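Local coordinates for protein packaging enzyme P4 (Pseudomonas phage phi13, PDB 4BLP) that probably hydrolyses nucleoside triphosphates as a hexameric RecA-like helicase motor that packages RNA into the capsid of a double-stranded RNA phage, at residues S135-Q140 and H144-H149; R128-L133 and C246-V251. All coordinates share one frame; numbering follows the deposited sequence.

Contact 1: residues S135-Q140 and H144-H149; sequences SVHNWQ and HLSGLH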
loop_
_atom_site.group_PDB
_atom_site.type_symbol
_atom_site.label_atom_id
_atom_site.label_comp_id
_atom_site.label_asym_id
_atom_site.label_seq_id
_atom_site.Cartn_x
_atom_site.Cartn_y
_atom_site.Cartn_z
ATOM N N SER D 135 -44.095 6.596 -4.509
ATOM C CA SER D 135 -43.009 7.556 -4.597
ATOM C C SER D 135 -42.351 7.447 -5.967
ATOM O O SER D 135 -41.255 6.888 -6.108
ATOM C CB SER D 135 -42.005 7.321 -3.470
ATOM O OG SER D 135 -42.515 7.915 -2.282
ATOM N N VAL D 136 -43.073 7.923 -7.003
ATOM C CA VAL D 136 -42.555 7.895 -8.373
ATOM C C VAL D 136 -42.433 9.334 -8.854
ATOM O O VAL D 136 -43.000 10.259 -8.244
ATOM C CB VAL D 136 -43.321 6.981 -9.352
ATOM C CG1 VAL D 136 -43.263 5.526 -8.886
ATOM C CG2 VAL D 136 -44.766 7.452 -9.551
ATOM N N HIS D 137 -41.644 9.536 -9.912
ATOM C CA HIS D 137 -41.227 10.882 -10.326
ATOM C C HIS D 137 -41.299 11.095 -11.805
ATOM O O HIS D 137 -41.024 10.182 -12.570
ATOM C CB HIS D 137 -39.758 11.095 -9.861
ATOM C CG HIS D 137 -39.612 10.998 -8.374
ATOM N ND1 HIS D 137 -39.330 9.784 -7.732
ATOM C CD2 HIS D 137 -39.856 11.938 -7.436
ATOM C CE1 HIS D 137 -39.329 10.068 -6.432
ATOM N NE2 HIS D 137 -39.673 11.335 -6.206
ATOM N N ASN D 138 -41.581 12.346 -12.206
ATOM C CA ASN D 138 -41.679 12.702 -13.612
ATOM C C ASN D 138 -40.327 13.177 -14.097
ATOM O O ASN D 138 -39.969 14.348 -13.947
ATOM C CB ASN D 138 -42.785 13.775 -13.832
ATOM C CG ASN D 138 -43.159 13.983 -15.278
ATOM O OD1 ASN D 138 -42.521 13.475 -16.203
ATOM N ND2 ASN D 138 -44.208 14.753 -15.512
ATOM N N TRP D 139 -39.510 12.232 -14.568
ATOM C CA TRP D 139 -38.181 12.516 -15.109
ATOM C C TRP D 139 -37.953 11.539 -16.222
ATOM O O TRP D 139 -37.773 10.350 -15.934
ATOM C CB TRP D 139 -37.072 12.400 -14.046
ATOM C CG TRP D 139 -35.674 12.472 -14.629
ATOM C CD1 TRP D 139 -34.765 11.459 -14.712
ATOM C CD2 TRP D 139 -35.035 13.631 -15.185
ATOM N NE1 TRP D 139 -33.621 11.902 -15.335
ATOM C CE2 TRP D 139 -33.753 13.235 -15.621
ATOM C CE3 TRP D 139 -35.445 14.973 -15.396
ATOM C CZ2 TRP D 139 -32.861 14.127 -16.236
ATOM C CZ3 TRP D 139 -34.532 15.871 -15.940
ATOM C CH2 TRP D 139 -33.263 15.442 -16.370
ATOM N N GLN D 140 -37.998 12.043 -17.496
ATOM C CA GLN D 140 -37.813 11.244 -18.730
ATOM C C GLN D 140 -39.038 10.369 -18.981
ATOM O O GLN D 140 -39.488 10.289 -20.115
ATOM C CB GLN D 140 -36.505 10.410 -18.702
ATOM C CG GLN D 140 -35.249 11.261 -18.432
ATOM C CD GLN D 140 -35.054 12.310 -19.500
ATOM O OE1 GLN D 140 -34.828 11.997 -20.671
ATOM N NE2 GLN D 140 -35.155 13.589 -19.130
ATOM N N HIS D 144 -40.771 7.385 -12.884
ATOM C CA HIS D 144 -39.397 6.975 -12.545
ATOM C C HIS D 144 -39.379 6.579 -11.068
ATOM O O HIS D 144 -39.937 7.319 -10.244
ATOM C CB HIS D 144 -38.455 8.161 -12.829
ATOM C CG HIS D 144 -36.989 7.836 -12.913
ATOM N ND1 HIS D 144 -36.325 7.198 -11.874
ATOM C CD2 HIS D 144 -36.105 8.108 -13.901
ATOM C CE1 HIS D 144 -35.052 7.097 -12.259
ATOM N NE2 HIS D 144 -34.872 7.612 -13.482
ATOM N N LEU D 145 -38.773 5.421 -10.702
ATOM C CA LEU D 145 -38.706 5.118 -9.258
ATOM C C LEU D 145 -37.816 6.126 -8.536
ATOM O O LEU D 145 -36.924 6.736 -9.149
ATOM C CB LEU D 145 -38.119 3.708 -9.016
ATOM C CG LEU D 145 -39.059 2.529 -9.370
ATOM C CD1 LEU D 145 -38.325 1.202 -9.127
ATOM C CD2 LEU D 145 -40.370 2.576 -8.557
ATOM N N SER D 146 -38.031 6.270 -7.217
ATOM C CA SER D 146 -37.133 7.060 -6.398
ATOM C C SER D 146 -35.752 6.383 -6.435
ATOM O O SER D 146 -35.655 5.154 -6.545
ATOM C CB SER D 146 -37.642 7.133 -4.964
ATOM O OG SER D 146 -38.887 7.802 -4.902
ATOM N N GLY D 147 -34.720 7.198 -6.359
ATOM C CA GLY D 147 -33.342 6.722 -6.440
ATOM C C GLY D 147 -32.474 7.790 -7.063
ATOM O O GLY D 147 -32.725 8.986 -6.912
ATOM N N LEU D 148 -31.448 7.342 -7.785
ATOM C CA LEU D 148 -30.498 8.196 -8.464
ATOM C C LEU D 148 -30.561 7.906 -9.931
ATOM O O LEU D 148 -30.586 6.728 -10.312
ATOM C CB LEU D 148 -29.094 7.865 -7.889
ATOM C CG LEU D 148 -27.884 8.541 -8.527
ATOM C CD1 LEU D 148 -27.948 10.101 -8.347
ATOM C CD2 LEU D 148 -26.575 7.995 -7.904
ATOM N N HIS D 149 -30.580 8.968 -10.759
ATOM C CA HIS D 149 -30.517 8.844 -12.225
ATOM C C HIS D 149 -29.185 9.434 -12.638
ATOM O O HIS D 149 -28.944 10.602 -12.361
ATOM C CB HIS D 149 -31.674 9.594 -12.924
ATOM C CG HIS D 149 -31.701 9.360 -14.403
ATOM N ND1 HIS D 149 -32.640 8.521 -14.976
ATOM C CD2 HIS D 149 -30.869 9.817 -15.375
ATOM C CE1 HIS D 149 -32.381 8.526 -16.279
ATOM N NE2 HIS D 149 -31.319 9.277 -16.569
HETATM O O HOH W 1 -39.879 4.447 -5.398
#
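Trp139 sets the edge of its indole on the imidazole of His149. Its NE1 sits over the middle of that ring, 3.3 Å from His149 CG. The planes stand at 81°, which makes the pair edge-to-face. Trp139 CG lies anti to its backbone N (chi1 171°), and this swings the indole over the opposing segment. On the same indole edge, Trp139 CD1 comes within 3.7 Å of His144 CD2. His144 joins the three rings into an aromatic cluster. Its NE2 shares a hydrogen bond with His149 ND1 at 2.8 Å; either nitrogen could be the donor. Its ND1 donates close to its own ring plane to a lone pair of Leu145 O, at 2.8 Å. With both nitrogens engaged, the His144 ring is held against rotation. His149 NE2 is bonded in turn to Thr281.

Strands 136-137 and 144-145 form a short beta hairpin, and the second segment runs on into strand 147-152 of the RecA-like core sheet. His137 and His144 form the hairpin's antiparallel hydrogen-bonded pair. His137 N reaches His144 O at 2.8 Å, and His144 N reaches His137 O at 2.8 Å. Beyond this pair, Val136 CG1 touches Leu145 CD2 at 4.1 Å. A water accepts from Ser146 N and also lies 2.9 Å from Ser135 O. Leu145 also packs on Gly178 of a neighbouring subunit.

Contact 2: residues R128-L133 and C246-V251; sequences RPVASL and CAELGV
Val130 points its isopropyl group at the last turn of helix 233-248 and makes nearly all of this small contact. In the close part, methyl groups pack on backbone and on each other. Val130 CG2 lies 3.6 Å from Glu248 N, against the helix backbone. The same methyl is 4.0 Å from Ala247 CB. Ala247 CB also meets the backbone of the other segment, 3.5 Å from Val130 O. Val130 and Ala247 have the closest CA atoms of the two segments, 6.1 Å apart.

The helix ends just beyond in a Schellman motif. Gly250 takes positive phi (64°), and Val251 N and Gly250 N bond back to Cys246 O and Ala247 O. From there the chain turns into strand 252-257 of the core sheet.

The Glu248 side is looser and wet. The Glu248 chain bends at chi2 (62°), which brings the carboxylate back beside the valine. Glu248 OE1 is 3.7 Å from Val130 CG1. Beside this looser touch, a water bridges the segments, donating to Glu248 OE1 at 3.0 Å and to Arg128 O at 2.7 Å. Arg128 directs its guanidinium elsewhere, into a salt bridge with Glu195 of a neighbouring subunit. Pro129 and Ala131 pack on that subunit too, against its Glu176 and Glu179.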
loop_
_atom_site.group_PDB
_atom_site.type_symbol
_atom_site.label_atom_id
_atom_site.label_comp_id
_atom_site.label_asym_id
_atom_site.label_seq_id
_atom_site.Cartn_x
_atom_site.Cartn_y
_atom_site.Cartn_z
ATOM N N ARG D 128 -30.456 -0.620 2.532
ATOM C CA ARG D 128 -31.594 -1.529 2.237
ATOM C C ARG D 128 -32.316 -1.102 0.962
ATOM O O ARG D 128 -32.727 0.055 0.870
ATOM C CB ARG D 128 -32.602 -1.509 3.399
ATOM C CG ARG D 128 -32.126 -2.257 4.608
ATOM C CD ARG D 128 -33.056 -2.124 5.811
ATOM N NE ARG D 128 -32.388 -2.684 6.994
ATOM C CZ ARG D 128 -31.558 -2.006 7.790
ATOM N NH1 ARG D 128 -31.336 -0.709 7.587
ATOM N NH2 ARG D 128 -30.942 -2.617 8.788
ATOM N N PRO D 129 -32.417 -1.989 -0.046
ATOM C CA PRO D 129 -33.154 -1.613 -1.271
ATOM C C PRO D 129 -34.649 -1.479 -0.961
ATOM O O PRO D 129 -35.232 -2.356 -0.307
ATOM C CB PRO D 129 -32.910 -2.793 -2.233
ATOM C CG PRO D 129 -31.873 -3.651 -1.595
ATOM C CD PRO D 129 -31.845 -3.352 -0.128
ATOM N N VAL D 130 -35.281 -0.411 -1.454
ATOM C CA VAL D 130 -36.747 -0.214 -1.269
ATOM C C VAL D 130 -37.321 0.390 -2.564
ATOM O O VAL D 130 -36.600 1.051 -3.305
ATOM C CB VAL D 130 -37.118 0.681 -0.037
ATOM C CG1 VAL D 130 -36.580 0.111 1.287
ATOM C CG2 VAL D 130 -36.645 2.117 -0.214
ATOM N N ALA D 131 -38.611 0.210 -2.793
ATOM C CA ALA D 131 -39.309 0.861 -3.908
ATOM C C ALA D 131 -40.743 1.001 -3.538
ATOM O O ALA D 131 -41.263 0.171 -2.779
ATOM C CB ALA D 131 -39.170 0.073 -5.205
ATOM N N SER D 132 -41.392 2.043 -4.043
ATOM C CA SER D 132 -42.813 2.241 -3.778
ATOM C C SER D 132 -43.479 2.865 -4.967
ATOM O O SER D 132 -42.941 3.808 -5.551
ATOM C CB SER D 132 -43.017 3.108 -2.537
ATOM O OG SER D 132 -44.392 3.344 -2.282
ATOM N N LEU D 133 -44.674 2.357 -5.308
ATOM C CA LEU D 133 -45.480 2.940 -6.381
ATOM C C LEU D 133 -45.989 4.305 -5.940
ATOM O O LEU D 133 -46.442 5.087 -6.770
ATOM C CB LEU D 133 -46.667 2.024 -6.736
ATOM C CG LEU D 133 -46.374 0.756 -7.529
ATOM C CD1 LEU D 133 -47.632 -0.073 -7.695
ATOM C CD2 LEU D 133 -45.774 1.069 -8.880
ATOM N N CYS D 246 -31.677 7.683 -1.525
ATOM C CA CYS D 246 -32.728 8.472 -2.217
ATOM C C CYS D 246 -34.066 7.693 -2.254
ATOM O O CYS D 246 -35.133 8.275 -2.006
ATOM C CB CYS D 246 -32.294 8.821 -3.634
ATOM S SG CYS D 246 -30.910 9.972 -3.728
ATOM N N ALA D 247 -34.004 6.386 -2.570
ATOM C CA ALA D 247 -35.210 5.557 -2.636
ATOM C C ALA D 247 -35.893 5.530 -1.262
ATOM O O ALA D 247 -37.113 5.663 -1.188
ATOM C CB ALA D 247 -34.867 4.140 -3.104
ATOM N N GLU D 248 -35.111 5.335 -0.174
ATOM C CA GLU D 248 -35.676 5.302 1.189
ATOM C C GLU D 248 -36.402 6.631 1.521
ATOM O O GLU D 248 -37.431 6.632 2.205
ATOM C CB GLU D 248 -34.536 5.033 2.197
ATOM C CG GLU D 248 -34.968 5.124 3.659
ATOM C CD GLU D 248 -36.019 4.123 4.101
ATOM O OE1 GLU D 248 -36.201 3.085 3.426
ATOM O OE2 GLU D 248 -36.648 4.369 5.149
ATOM N N LEU D 249 -35.849 7.752 1.030
ATOM C CA LEU D 249 -36.388 9.096 1.316
ATOM C C LEU D 249 -37.459 9.528 0.287
ATOM O O LEU D 249 -38.005 10.629 0.408
ATOM C CB LEU D 249 -35.212 10.099 1.356
ATOM C CG LEU D 249 -34.122 9.768 2.425
ATOM C CD1 LEU D 249 -32.929 10.678 2.281
ATOM C CD2 LEU D 249 -34.718 9.849 3.858
ATOM N N GLY D 250 -37.751 8.653 -0.677
ATOM C CA GLY D 250 -38.772 8.886 -1.704
ATOM C C GLY D 250 -38.459 10.053 -2.637
ATOM O O GLY D 250 -39.368 10.716 -3.135
ATOM N N VAL D 251 -37.184 10.272 -2.936
ATOM C CA VAL D 251 -36.779 11.364 -3.818
ATOM C C VAL D 251 -36.037 10.824 -5.021
ATOM O O VAL D 251 -35.558 9.682 -5.009
ATOM C CB VAL D 251 -35.912 12.434 -3.078
ATOM C CG1 VAL D 251 -36.704 13.088 -1.939
ATOM C CG2 VAL D 251 -34.564 11.853 -2.578
HETATM O O HOH W 2 -33.565 1.857 2.763
#

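In the fold
From the N terminus, the chain reaches segment 128-133 after strand 110-111 and then enters the hairpin. Contact 1 closes that hairpin locally, with three residues between its segments. Contact 2 closes a much longer loop of 112 residues, and contact 1 is nested inside it. This long loop includes the probable P-loop between strand 147-152 and helix 159-164. It returns through helix 233-248, whose end meets the segment that leads into the hairpin. The contacts lie about 10 Å apart between centres and touch. Gly147 N probably bonds to Val251 O at 2.9 Å, where neighbouring parallel strands 147-152 and 252-257 start.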